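Local atomic coordinates of adenosine monophosphate-protein transferase FICD homolog (Caenorhabditis elegans, PDB entry 5JJ6), a protein that belongs to the Fic/DOC family and carries a Fido domain built chiefly of helices joined by loops. Residues R130-E135 and Q342-A347; Y140-V145 and L306-R311; N150-G155 and R173-V178. All blocks are in the same frame, centred on the assembly; numbering follows the deposited sequence.

How the contacts relate
Contacts 1 and 2 both start on helix 127-148, contact 3 just beyond it, and the three nest without crossing. Contact 1 starts near the beginning of that helix and closes the widest loop, pairing it with the end of helix 327-346, close to the last modelled residues. Contact 2 lies further along the same helix and ties it to the loop ahead of helix 311-321, its centre about 17 Å from that of contact 1. Contact 3, nested inside both, joins the link before helix 154-162 to helix 172-191. It touches contact 2, with centres about 12 Å apart: Val145 O and Asn150 N are probably hydrogen-bonded at 3.1 Å, and Tyr142 packs against the link.

Contact 1 of 3, residues R130-E135 and Q342-A347; sequences RRMMRE and QRYIGA
Met132 reaches from helix 127-148 to Arg343 and Tyr344 near the end of helix 327-346, across a roughly antiparallel helix pair. The segment axes run 154° apart and come no closer than 11.0 Å, a wide gap that long side chains must bridge. Methionine suits this task, being unbranched, flexible and apolar. With CG anti to the backbone N (chi1 -156°), CG itself comes 3.8 Å from CE1 of Tyr344, and the bends beyond it carry SD and CE on toward Arg343 and Ala347. Its sulfur makes an oblique Met-aromatic contact, SD standing 5.0 Å from the centroid of the Tyr344 ring. Arg343 approaches from the opposite direction, and CG and CE of Met132 lie over one face of its guanidinium. NH2 of the same arginine sits above the rim of the Tyr344 ring, so the guanidinium stands nearly upright on the ring. The polar end of the tyrosine is also used: its OH is hydrogen-bonded to Thr136, one turn beyond Met132. Phe120, Pro302 and Pro303 flank the ring. Past the arginine, the small methyl of Ala347 meets the thioether, CB lying 3.6 Å from SD of Met132.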
loop_
_atom_site.group_PDB
_atom_site.type_symbol
_atom_site.label_atom_id
_atom_site.label_comp_id
_atom_site.label_asym_id
_atom_site.label_seq_id
_atom_site.Cartn_x
_atom_site.Cartn_y
_atom_site.Cartn_z
ATOM N N ARG B 130 31.136 0.038 -6.142
ATOM C CA ARG B 130 29.752 -0.413 -6.344
ATOM C C ARG B 130 29.210 -1.181 -5.121
ATOM O O ARG B 130 28.007 -1.145 -4.836
ATOM C CB ARG B 130 29.584 -1.199 -7.645
ATOM C CG ARG B 130 30.300 -2.525 -7.739
ATOM C CD ARG B 130 30.046 -3.117 -9.119
ATOM N NE ARG B 130 30.674 -4.418 -9.314
ATOM C CZ ARG B 130 30.100 -5.573 -8.997
ATOM N NH1 ARG B 130 28.885 -5.590 -8.455
ATOM N NH2 ARG B 130 30.747 -6.710 -9.209
ATOM N N ARG B 131 30.081 -1.946 -4.462
ATOM C CA ARG B 131 29.784 -2.474 -3.130
ATOM C C ARG B 131 29.120 -1.427 -2.232
ATOM O O ARG B 131 27.984 -1.597 -1.750
ATOM C CB ARG B 131 31.076 -2.988 -2.487
ATOM C CG ARG B 131 30.879 -3.728 -1.161
ATOM C CD ARG B 131 32.214 -4.162 -0.544
ATOM N NE ARG B 131 32.928 -5.140 -1.364
ATOM C CZ ARG B 131 32.734 -6.454 -1.309
ATOM N NH1 ARG B 131 31.847 -6.965 -0.467
ATOM N NH2 ARG B 131 33.433 -7.261 -2.096
ATOM N N MET B 132 29.856 -0.337 -2.034
ATOM C CA MET B 132 29.453 0.767 -1.180
ATOM C C MET B 132 28.144 1.363 -1.708
ATOM O O MET B 132 27.224 1.588 -0.933
ATOM C CB MET B 132 30.562 1.811 -1.084
ATOM C CG MET B 132 30.477 2.648 0.184
ATOM S SD MET B 132 32.108 3.101 0.810
ATOM C CE MET B 132 31.860 2.936 2.579
ATOM N N MET B 133 28.087 1.661 -3.006
ATOM C CA MET B 133 26.894 2.232 -3.642
ATOM C C MET B 133 25.634 1.415 -3.312
ATOM O O MET B 133 24.580 1.980 -3.018
ATOM C CB MET B 133 27.062 2.299 -5.157
ATOM C CG MET B 133 28.127 3.258 -5.647
ATOM S SD MET B 133 27.816 3.793 -7.345
ATOM C CE MET B 133 27.346 2.245 -8.134
ATOM N N ARG B 134 25.742 0.091 -3.390
ATOM C CA ARG B 134 24.599 -0.800 -3.178
ATOM C C ARG B 134 24.231 -0.772 -1.700
ATOM O O ARG B 134 23.046 -0.715 -1.348
ATOM C CB ARG B 134 24.896 -2.228 -3.651
ATOM C CG ARG B 134 24.817 -2.383 -5.169
ATOM C CD ARG B 134 23.734 -1.460 -5.782
ATOM N NE ARG B 134 24.006 -1.123 -7.183
ATOM C CZ ARG B 134 23.134 -0.523 -7.987
ATOM N NH1 ARG B 134 23.452 -0.245 -9.255
ATOM N NH2 ARG B 134 21.930 -0.216 -7.519
ATOM N N GLU B 135 25.248 -0.855 -0.843
ATOM C CA GLU B 135 25.045 -0.848 0.608
ATOM C C GLU B 135 24.382 0.473 1.053
ATOM O O GLU B 135 23.620 0.527 2.039
ATOM C CB GLU B 135 26.374 -1.061 1.336
ATOM N N GLN B 342 32.735 11.939 2.483
ATOM C CA GLN B 342 33.845 11.453 3.281
ATOM C C GLN B 342 33.769 9.937 3.451
ATOM O O GLN B 342 34.792 9.260 3.445
ATOM C CB GLN B 342 33.882 12.142 4.641
ATOM C CG GLN B 342 35.259 12.142 5.270
ATOM C CD GLN B 342 36.279 12.830 4.374
ATOM O OE1 GLN B 342 36.812 12.227 3.441
ATOM N NE2 GLN B 342 36.524 14.114 4.633
ATOM N N ARG B 343 32.560 9.418 3.644
ATOM C CA ARG B 343 32.349 7.973 3.727
ATOM C C ARG B 343 32.913 7.293 2.489
ATOM O O ARG B 343 33.659 6.318 2.596
ATOM C CB ARG B 343 30.862 7.635 3.856
ATOM C CG ARG B 343 30.592 6.240 4.345
ATOM C CD ARG B 343 29.113 6.020 4.620
ATOM N NE ARG B 343 28.680 4.726 4.089
ATOM C CZ ARG B 343 28.241 4.539 2.847
ATOM N NH1 ARG B 343 27.873 3.329 2.444
ATOM N NH2 ARG B 343 28.168 5.566 2.004
ATOM N N TYR B 344 32.562 7.808 1.313
ATOM C CA TYR B 344 33.101 7.209 0.087
ATOM C C TYR B 344 34.607 7.414 -0.102
ATOM O O TYR B 344 35.326 6.477 -0.434
ATOM C CB TYR B 344 32.363 7.747 -1.139
ATOM C CG TYR B 344 30.918 7.329 -1.197
ATOM C CD1 TYR B 344 30.566 6.105 -1.743
ATOM C CD2 TYR B 344 29.907 8.144 -0.707
ATOM C CE1 TYR B 344 29.251 5.701 -1.808
ATOM C CE2 TYR B 344 28.582 7.744 -0.764
ATOM C CZ TYR B 344 28.265 6.521 -1.320
ATOM O OH TYR B 344 26.962 6.100 -1.393
ATOM N N ILE B 345 35.082 8.628 0.153
ATOM C CA ILE B 345 36.489 8.983 -0.010
ATOM C C ILE B 345 37.405 8.144 0.880
ATOM O O ILE B 345 38.357 7.531 0.401
ATOM C CB ILE B 345 36.719 10.489 0.317
ATOM C CG1 ILE B 345 36.105 11.402 -0.754
ATOM C CG2 ILE B 345 38.195 10.785 0.565
ATOM C CD1 ILE B 345 36.371 10.963 -2.165
ATOM N N GLY B 346 37.104 8.121 2.174
ATOM C CA GLY B 346 37.859 7.360 3.157
ATOM C C GLY B 346 37.945 5.854 2.944
ATOM O O GLY B 346 38.878 5.206 3.423
ATOM N N ALA B 347 36.955 5.284 2.262
ATOM C CA ALA B 347 36.950 3.850 1.975
ATOM C C ALA B 347 37.854 3.449 0.799
ATOM O O ALA B 347 37.743 2.339 0.280
ATOM C CB ALA B 347 35.536 3.387 1.714
#

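Contact 2 of 3, residues Y140-V145 and L306-R311; sequences YVYHTV and LPVETR
His143 turns the edge of its imidazole to the backbone of Val308, the central pairing between helix 127-148 and the loop that leads into helix 311-321. Its CG stands anti to the carbonyl carbon, which places the ring beside the preceding residue, and CD2 of Tyr142 lies 3.7 Å above the plane of the His143 ring, over its centre. In this position, His143 ND1 accepts a hydrogen bond from Val308 N at 3.1 Å. The bond is fairly straight, 162° at the hydrogen, though the donor is tilted 26° from the ring plane. Pro307 comes to the same ring obliquely, its CB 3.8 Å from His143 CE1. Proline, which lacks an N-H, offers only CH groups here, and the next residue supplies the donor. Val308 adds a methyl: CG1 meets ND1 of the histidine and lies 4.0 Å from Tyr142 OH, the valine and tyrosine side chains crossing at about a right angle. Glu309 bends at chi2 so that OE1 approaches His143 CE1 at the ring edge, with carboxylate and imidazole planes 64° apart. The turn itself is pinned by Thr310, whose N and OG1 both donate to Pro307 O; that hydroxyl is also bonded to Tyr332 of helix 327-346. Because ND1 serves as the acceptor, a neutral His143 would carry its proton on NE2, and the Glu309 carboxylate, if ionised, would probably draw partial positive charge toward the CE1 C-H.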
loop_
_atom_site.group_PDB
_atom_site.type_symbol
_atom_site.label_atom_id
_atom_site.label_comp_id
_atom_site.label_asym_id
_atom_site.label_seq_id
_atom_site.Cartn_x
_atom_site.Cartn_y
_atom_site.Cartn_z
ATOM N N TYR B 140 20.666 4.449 3.566
ATOM C CA TYR B 140 19.752 5.548 3.380
ATOM C C TYR B 140 18.386 5.188 3.947
ATOM O O TYR B 140 17.844 5.926 4.773
ATOM C CB TYR B 140 19.632 5.934 1.902
ATOM C CG TYR B 140 18.759 7.158 1.692
ATOM C CD1 TYR B 140 17.369 7.045 1.627
ATOM C CD2 TYR B 140 19.318 8.432 1.615
ATOM C CE1 TYR B 140 16.570 8.155 1.467
ATOM C CE2 TYR B 140 18.524 9.550 1.443
ATOM C CZ TYR B 140 17.146 9.409 1.372
ATOM O OH TYR B 140 16.328 10.518 1.205
ATOM N N VAL B 141 17.836 4.057 3.518
ATOM C CA VAL B 141 16.486 3.695 3.933
ATOM C C VAL B 141 16.382 3.589 5.453
ATOM O O VAL B 141 15.426 4.107 6.070
ATOM C CB VAL B 141 16.035 2.391 3.273
ATOM C CG1 VAL B 141 14.719 1.893 3.888
ATOM C CG2 VAL B 141 15.915 2.597 1.761
ATOM N N TYR B 142 17.370 2.926 6.045
ATOM C CA TYR B 142 17.433 2.791 7.488
ATOM C C TYR B 142 17.312 4.134 8.153
ATOM O O TYR B 142 16.420 4.345 8.980
ATOM C CB TYR B 142 18.731 2.151 7.957
ATOM C CG TYR B 142 18.885 2.315 9.449
ATOM C CD1 TYR B 142 17.959 1.745 10.317
ATOM C CD2 TYR B 142 19.943 3.024 9.996
ATOM C CE1 TYR B 142 18.074 1.890 11.680
ATOM C CE2 TYR B 142 20.069 3.167 11.369
ATOM C CZ TYR B 142 19.130 2.597 12.205
ATOM O OH TYR B 142 19.231 2.732 13.575
ATOM N N HIS B 143 18.224 5.042 7.809
ATOM C CA HIS B 143 18.253 6.302 8.527
ATOM C C HIS B 143 16.986 7.135 8.307
ATOM O O HIS B 143 16.377 7.626 9.274
ATOM C CB HIS B 143 19.488 7.081 8.122
ATOM C CG HIS B 143 20.733 6.604 8.796
ATOM N ND1 HIS B 143 20.957 6.773 10.143
ATOM C CD2 HIS B 143 21.807 5.937 8.314
ATOM C CE1 HIS B 143 22.126 6.243 10.461
ATOM N NE2 HIS B 143 22.661 5.731 9.370
ATOM N N THR B 144 16.545 7.245 7.058
ATOM C CA THR B 144 15.383 8.071 6.784
ATOM C C THR B 144 14.095 7.530 7.432
ATOM O O THR B 144 13.221 8.321 7.760
ATOM C CB THR B 144 15.156 8.280 5.270
ATOM O OG1 THR B 144 14.232 9.364 5.073
ATOM C CG2 THR B 144 14.628 7.014 4.584
ATOM N N VAL B 145 13.935 6.216 7.594
ATOM C CA VAL B 145 12.723 5.732 8.265
ATOM C C VAL B 145 12.863 5.720 9.801
ATOM O O VAL B 145 11.885 5.917 10.532
ATOM C CB VAL B 145 12.308 4.329 7.768
ATOM C CG1 VAL B 145 12.068 4.365 6.267
ATOM C CG2 VAL B 145 13.338 3.277 8.144
ATOM N N LEU B 306 21.003 11.863 6.254
ATOM C CA LEU B 306 20.821 12.562 7.523
ATOM C C LEU B 306 20.609 11.516 8.603
ATOM O O LEU B 306 19.516 10.942 8.711
ATOM C CB LEU B 306 19.630 13.533 7.460
ATOM C CG LEU B 306 19.493 14.336 6.174
ATOM C CD1 LEU B 306 18.191 15.136 6.147
ATOM C CD2 LEU B 306 20.698 15.240 6.037
ATOM N N PRO B 307 21.659 11.237 9.385
ATOM C CA PRO B 307 21.606 10.084 10.291
ATOM C C PRO B 307 20.649 10.283 11.461
ATOM O O PRO B 307 20.452 11.409 11.922
ATOM C CB PRO B 307 23.059 9.941 10.759
ATOM C CG PRO B 307 23.646 11.268 10.599
ATOM C CD PRO B 307 22.959 11.917 9.431
ATOM N N VAL B 308 20.054 9.178 11.911
ATOM C CA VAL B 308 19.014 9.197 12.936
ATOM C C VAL B 308 19.630 9.551 14.277
ATOM O O VAL B 308 18.961 10.102 15.138
ATOM C CB VAL B 308 18.270 7.847 13.006
ATOM C CG1 VAL B 308 19.229 6.709 13.385
ATOM C CG2 VAL B 308 17.078 7.927 13.962
ATOM N N GLU B 309 20.917 9.250 14.434
ATOM C CA GLU B 309 21.682 9.654 15.612
ATOM C C GLU B 309 21.680 11.174 15.785
ATOM O O GLU B 309 21.950 11.686 16.868
ATOM C CB GLU B 309 23.132 9.175 15.514
ATOM C CG GLU B 309 23.342 7.685 15.685
ATOM C CD GLU B 309 23.300 6.904 14.368
ATOM O OE1 GLU B 309 23.290 7.534 13.274
ATOM O OE2 GLU B 309 23.290 5.648 14.440
ATOM N N THR B 310 21.447 11.902 14.701
ATOM C CA THR B 310 21.455 13.353 14.778
ATOM C C THR B 310 20.030 13.938 14.704
ATOM O O THR B 310 19.852 15.150 14.477
ATOM C CB THR B 310 22.338 13.953 13.667
ATOM O OG1 THR B 310 21.705 13.793 12.391
ATOM C CG2 THR B 310 23.683 13.260 13.652
ATOM N N ARG B 311 19.033 13.071 14.908
ATOM C CA ARG B 311 17.621 13.463 14.830
ATOM C C ARG B 311 17.332 14.817 15.532
ATOM O O ARG B 311 16.734 15.718 14.934
ATOM C CB ARG B 311 16.735 12.355 15.401
ATOM C CG ARG B 311 15.264 12.687 15.363
ATOM C CD ARG B 311 14.426 11.528 15.805
ATOM N NE ARG B 311 13.007 11.713 15.512
ATOM C CZ ARG B 311 12.092 12.062 16.411
ATOM N NH1 ARG B 311 12.443 12.280 17.674
ATOM N NH2 ARG B 311 10.822 12.197 16.046
#

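Contact 3 of 3, residues N150-G155 and R173-V178; sequences NTLSLG and REHNEV
Asn150 and Glu174 bring the link before helix 154-162 alongside a turn of helix 172-191, their CA atoms 6.1 Å apart. The link is shaped by an Asx turn: Asn150 OD1 accepts from Leu152 N at 2.9 Å, in the carbonyl plane. Asparagine suits the place because its amide carries an acceptor and a donor: OD1 turns back to its own chain, while ND2 makes two weak hydrogen bonds to the helix, with Glu174 O at 3.3 Å and with Glu177 OE1. Glu174 lays its carboxylate within 13° of parallel to that amide; OD1 and OE2, both acceptors, lie close without a bond, each taken up by its own donors. Glu174 OE2 takes two hydrogen bonds from Thr151: the backbone N arrives nearly in line with the C-O bond, whereas OG1, 2.9 Å from OE2, meets its syn lone pair. The threonine hydroxyl adds this second donor and is also bonded to Lys170, whose charge would probably favour an ionised Glu174. In the apolar part, Leu152 CD1 lies over one face of the His175 ring and meets Val178 CG2 at 3.7 Å. Glu177, in a weak salt bridge with Arg173 that probably eases the charge, has OE1 close to the like-charged OE1 of Glu148, in a Thr-Val-Ala-Ile-Glu-Gly sequence that fits the (S/T)xxxE(G/N) inhibitory motif of Fic proteins. No strand takes part: Val178 packs on Val141 of helix 127-148 and on Thr157 and Leu161 of helix 154-162, while Asn176 is hydrogen-bonded to Asn176 of the second subunit.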
loop_
_atom_site.group_PDB
_atom_site.type_symbol
_atom_site.label_atom_id
_atom_site.label_comp_id
_atom_site.label_asym_id
_atom_site.label_seq_id
_atom_site.Cartn_x
_atom_site.Cartn_y
_atom_site.Cartn_z
ATOM N N ASN B 150 10.508 4.665 12.986
ATOM C CA ASN B 150 10.568 3.225 12.708
ATOM C C ASN B 150 11.606 2.535 13.583
ATOM O O ASN B 150 12.742 3.008 13.694
ATOM C CB ASN B 150 10.907 3.001 11.229
ATOM C CG ASN B 150 10.618 1.597 10.753
ATOM O OD1 ASN B 150 11.001 0.615 11.385
ATOM N ND2 ASN B 150 9.954 1.496 9.608
ATOM N N THR B 151 11.223 1.420 14.208
ATOM C CA THR B 151 12.132 0.736 15.136
ATOM C C THR B 151 12.926 -0.417 14.515
ATOM O O THR B 151 13.672 -1.079 15.218
ATOM C CB THR B 151 11.389 0.196 16.365
ATOM O OG1 THR B 151 10.617 -0.940 15.988
ATOM C CG2 THR B 151 10.461 1.248 16.942
ATOM N N LEU B 152 12.800 -0.656 13.214
ATOM C CA LEU B 152 13.656 -1.659 12.588
ATOM C C LEU B 152 15.128 -1.261 12.690
ATOM O O LEU B 152 15.482 -0.083 12.650
ATOM C CB LEU B 152 13.255 -1.884 11.125
ATOM C CG LEU B 152 11.981 -2.757 11.025
ATOM C CD1 LEU B 152 11.386 -2.854 9.618
ATOM C CD2 LEU B 152 12.239 -4.149 11.605
ATOM N N SER B 153 15.989 -2.249 12.820
ATOM C CA SER B 153 17.412 -2.005 12.909
ATOM C C SER B 153 18.018 -1.879 11.535
ATOM O O SER B 153 17.370 -2.197 10.530
ATOM C CB SER B 153 18.105 -3.161 13.630
ATOM O OG SER B 153 17.271 -3.696 14.638
ATOM N N LEU B 154 19.274 -1.432 11.498
ATOM C CA LEU B 154 20.032 -1.415 10.257
ATOM C C LEU B 154 20.156 -2.854 9.747
ATOM O O LEU B 154 19.989 -3.111 8.564
ATOM C CB LEU B 154 21.418 -0.788 10.456
ATOM C CG LEU B 154 22.336 -0.835 9.228
ATOM C CD1 LEU B 154 21.674 -0.207 8.004
ATOM C CD2 LEU B 154 23.676 -0.193 9.498
ATOM N N GLY B 155 20.444 -3.791 10.651
ATOM C CA GLY B 155 20.611 -5.185 10.262
ATOM C C GLY B 155 19.310 -5.800 9.782
ATOM O O GLY B 155 19.280 -6.549 8.802
ATOM N N ARG B 173 3.740 -2.834 9.344
ATOM C CA ARG B 173 3.784 -1.496 8.833
ATOM C C ARG B 173 5.193 -1.030 8.682
ATOM O O ARG B 173 5.504 -0.391 7.740
ATOM C CB ARG B 173 3.023 -0.589 9.770
ATOM C CG ARG B 173 2.770 0.815 9.284
ATOM C CD ARG B 173 2.417 1.697 10.449
ATOM N NE ARG B 173 3.593 2.080 11.214
ATOM C CZ ARG B 173 3.889 1.654 12.427
ATOM N NH1 ARG B 173 3.106 0.817 13.062
ATOM N NH2 ARG B 173 4.980 2.076 13.004
ATOM N N GLU B 174 6.056 -1.345 9.616
ATOM C CA GLU B 174 7.463 -0.947 9.524
ATOM C C GLU B 174 8.170 -1.629 8.336
ATOM O O GLU B 174 8.966 -0.986 7.616
ATOM C CB GLU B 174 8.205 -1.257 10.824
ATOM C CG GLU B 174 7.624 -0.597 12.057
ATOM C CD GLU B 174 8.461 -0.856 13.304
ATOM O OE1 GLU B 174 8.473 -2.031 13.779
ATOM O OE2 GLU B 174 9.079 0.116 13.820
ATOM N N HIS B 175 7.921 -2.929 8.157
ATOM C CA HIS B 175 8.385 -3.617 6.956
ATOM C C HIS B 175 7.964 -2.860 5.699
ATOM O O HIS B 175 8.803 -2.488 4.861
ATOM C CB HIS B 175 7.847 -5.049 6.894
ATOM C CG HIS B 175 8.445 -5.964 7.909
ATOM N ND1 HIS B 175 8.111 -5.917 9.248
ATOM C CD2 HIS B 175 9.361 -6.952 7.787
ATOM C CE1 HIS B 175 8.796 -6.834 9.904
ATOM N NE2 HIS B 175 9.565 -7.477 9.040
ATOM N N ASN B 176 6.665 -2.603 5.590
ATOM C CA ASN B 176 6.144 -1.928 4.410
ATOM C C ASN B 176 6.747 -0.539 4.173
ATOM O O ASN B 176 6.895 -0.120 3.015
ATOM C CB ASN B 176 4.632 -1.812 4.502
ATOM C CG ASN B 176 3.935 -3.056 4.032
ATOM O OD1 ASN B 176 4.540 -3.899 3.354
ATOM N ND2 ASN B 176 2.656 -3.184 4.378
ATOM N N GLU B 177 7.084 0.166 5.255
ATOM C CA GLU B 177 7.769 1.453 5.165
ATOM C C GLU B 177 9.172 1.296 4.605
ATOM O O GLU B 177 9.582 2.049 3.719
ATOM C CB GLU B 177 7.819 2.121 6.534
ATOM C CG GLU B 177 6.520 2.821 6.909
ATOM C CD GLU B 177 6.479 3.289 8.367
ATOM O OE1 GLU B 177 7.518 3.208 9.076
ATOM O OE2 GLU B 177 5.396 3.755 8.798
ATOM N N VAL B 178 9.899 0.302 5.102
ATOM C CA VAL B 178 11.234 0.031 4.590
ATOM C C VAL B 178 11.178 -0.251 3.088
ATOM O O VAL B 178 11.874 0.398 2.283
ATOM C CB VAL B 178 11.877 -1.152 5.349
ATOM C CG1 VAL B 178 13.111 -1.661 4.647
ATOM C CG2 VAL B 178 12.226 -0.722 6.761
#